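PDB 4LIH: gamma-glutamyl-gamma-aminobutyraldehyde dehydrogenase from Burkholderia cenocepacia, which probably oxidises aldehydes, gamma-glutamyl-gamma-aminobutyraldehyde among them, to carboxylic acids with NAD(P)+ as the hydride acceptor. Local coordinates for residues L434-W439 with G456-N461. Numbering follows the deposited sequence.
Sequences LAAAVW and GTVWVN
Ala436 and Val438 pair with 456-461 in parallel. Ala436 N donates to Thr457 O and Ala436 O accepts from Trp459 N, both at 2.9 Å. Val438 N and O repeat this with Trp459 O and Asn461 N. The tight part is the Trp439 end. Asn461 CA lies over the six-membered ring of Trp439, 3.7 Å from its centroid, in a CH-pi contact. Trp439 CG is anti to its own carbonyl carbon (chi1 -61°), which carries the indole across to Asn461, and its NE1 hydrogen-bonds to Asn281 OD1. Asn461 OD1 accepts from Thr440 N. On the same face as Ala435 and Ala437, the Trp459 ring brings CZ3 to 3.5 Å from Ala435 CB, and Thr457 CG2 sits over the rim of one face of that ring. On the other face the Val438 and Val460 side chains lie side by side, CG1 to CG2 at 3.9 Å, and both touch helix 443-452 of this beta-alpha-beta unit. The Leu434 end is looser. Leu434 itself lies near Glu274, the predicted active-site residue. A second subunit continues the sheet beyond 457-460. Four good backbone bonds hold the strands together, while the end near the predicted active site relies on one weak bond, Thr457 N to Leu434 O (3.3 Å), and a water bridging that oxygen to Thr457 OG1.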
loop_
_atom_site.group_PDB
_atom_site.type_symbol
_atom_site.label_atom_id
_atom_site.label_comp_id
_atom_site.label_asym_id
_atom_site.label_seq_id
_atom_site.Cartn_x
_atom_site.Cartn_y
_atom_site.Cartn_z
ATOM N N LEU A 434 6.223 -16.761 19.822
ATOM C CA LEU A 434 7.221 -16.092 18.984
ATOM C C LEU A 434 7.309 -16.706 17.575
ATOM O O LEU A 434 7.408 -15.990 16.572
ATOM C CB LEU A 434 8.584 -16.054 19.693
ATOM C CG LEU A 434 9.623 -15.130 19.036
ATOM C CD1 LEU A 434 9.003 -13.733 18.918
ATOM C CD2 LEU A 434 10.990 -15.081 19.751
ATOM N N ALA A 435 7.240 -18.036 17.502
ATOM C CA ALA A 435 7.391 -18.700 16.254
ATOM C C ALA A 435 6.883 -20.107 16.371
ATOM O O ALA A 435 6.617 -20.615 17.495
ATOM C CB ALA A 435 8.843 -18.664 15.818
ATOM N N ALA A 436 6.728 -20.710 15.195
ATOM C CA ALA A 436 6.295 -22.083 15.064
ATOM C C ALA A 436 6.687 -22.609 13.687
ATOM O O ALA A 436 7.002 -21.853 12.755
ATOM C CB ALA A 436 4.785 -22.137 15.262
ATOM N N ALA A 437 6.651 -23.922 13.535
ATOM C CA ALA A 437 6.849 -24.516 12.196
ATOM C C ALA A 437 6.059 -25.783 11.973
ATOM O O ALA A 437 5.668 -26.437 12.947
ATOM C CB ALA A 437 8.315 -24.792 11.999
ATOM N N VAL A 438 5.764 -26.092 10.692
ATOM C CA VAL A 438 5.120 -27.337 10.319
ATOM C C VAL A 438 5.792 -27.906 9.067
ATOM O O VAL A 438 6.194 -27.152 8.174
ATOM C CB VAL A 438 3.578 -27.220 10.127
ATOM C CG1 VAL A 438 3.202 -26.166 9.079
ATOM C CG2 VAL A 438 3.002 -28.596 9.873
ATOM N N TRP A 439 5.987 -29.228 9.076
ATOM C CA TRP A 439 6.595 -29.930 7.932
ATOM C C TRP A 439 5.606 -30.898 7.329
ATOM O O TRP A 439 5.227 -31.888 7.977
ATOM C CB TRP A 439 7.860 -30.698 8.324
ATOM C CG TRP A 439 8.963 -29.823 8.881
ATOM C CD1 TRP A 439 8.943 -29.167 10.075
ATOM C CD2 TRP A 439 10.204 -29.453 8.241
ATOM N NE1 TRP A 439 10.085 -28.478 10.242
ATOM C CE2 TRP A 439 10.871 -28.589 9.123
ATOM C CE3 TRP A 439 10.812 -29.783 7.021
ATOM C CZ2 TRP A 439 12.153 -28.081 8.856
ATOM C CZ3 TRP A 439 12.062 -29.249 6.725
ATOM C CH2 TRP A 439 12.716 -28.388 7.639
ATOM N N GLY A 456 4.127 -15.275 15.705
ATOM C CA GLY A 456 4.480 -14.148 14.803
ATOM C C GLY A 456 5.150 -14.581 13.522
ATOM O O GLY A 456 4.981 -13.932 12.474
ATOM N N THR A 457 5.956 -15.655 13.600
ATOM C CA THR A 457 6.576 -16.274 12.414
ATOM C C THR A 457 6.234 -17.750 12.324
ATOM O O THR A 457 6.419 -18.494 13.289
ATOM C CB THR A 457 8.117 -16.110 12.416
ATOM O OG1 THR A 457 8.491 -14.741 12.560
ATOM C CG2 THR A 457 8.800 -16.658 11.144
ATOM N N VAL A 458 5.680 -18.208 11.188
ATOM C CA VAL A 458 5.438 -19.602 10.995
ATOM C C VAL A 458 6.253 -20.058 9.776
ATOM O O VAL A 458 6.120 -19.497 8.676
ATOM C CB VAL A 458 3.936 -19.955 10.832
ATOM C CG1 VAL A 458 3.778 -21.431 10.568
ATOM C CG2 VAL A 458 3.126 -19.549 12.073
ATOM N N TRP A 459 7.176 -20.981 10.026
ATOM C CA TRP A 459 7.976 -21.604 8.980
ATOM C C TRP A 459 7.315 -22.930 8.502
ATOM O O TRP A 459 6.836 -23.753 9.311
ATOM C CB TRP A 459 9.381 -21.894 9.472
ATOM C CG TRP A 459 10.189 -20.699 9.851
ATOM C CD1 TRP A 459 10.740 -19.773 9.017
ATOM C CD2 TRP A 459 10.573 -20.333 11.166
ATOM N NE1 TRP A 459 11.436 -18.839 9.741
ATOM C CE2 TRP A 459 11.350 -19.153 11.065
ATOM C CE3 TRP A 459 10.382 -20.908 12.425
ATOM C CZ2 TRP A 459 11.908 -18.521 12.197
ATOM C CZ3 TRP A 459 10.939 -20.295 13.522
ATOM C CH2 TRP A 459 11.710 -19.145 13.415
ATOM N N VAL A 460 7.239 -23.102 7.182
ATOM C CA VAL A 460 6.687 -24.324 6.606
ATOM C C VAL A 460 7.824 -25.053 5.845
ATOM O O VAL A 460 8.458 -24.499 4.944
ATOM C CB VAL A 460 5.414 -24.072 5.728
ATOM C CG1 VAL A 460 4.940 -25.387 5.102
ATOM C CG2 VAL A 460 4.300 -23.404 6.554
ATOM N N ASN A 461 8.117 -26.285 6.249
ATOM C CA ASN A 461 9.204 -27.065 5.633
ATOM C C ASN A 461 10.546 -26.354 5.696
ATOM O O ASN A 461 11.369 -26.511 4.822
ATOM C CB ASN A 461 8.848 -27.512 4.191
ATOM C CG ASN A 461 7.569 -28.273 4.129
ATOM O OD1 ASN A 461 7.190 -28.914 5.104
ATOM N ND2 ASN A 461 6.895 -28.259 2.969
HETATM O O HOH W 1 8.716 -13.963 15.176
#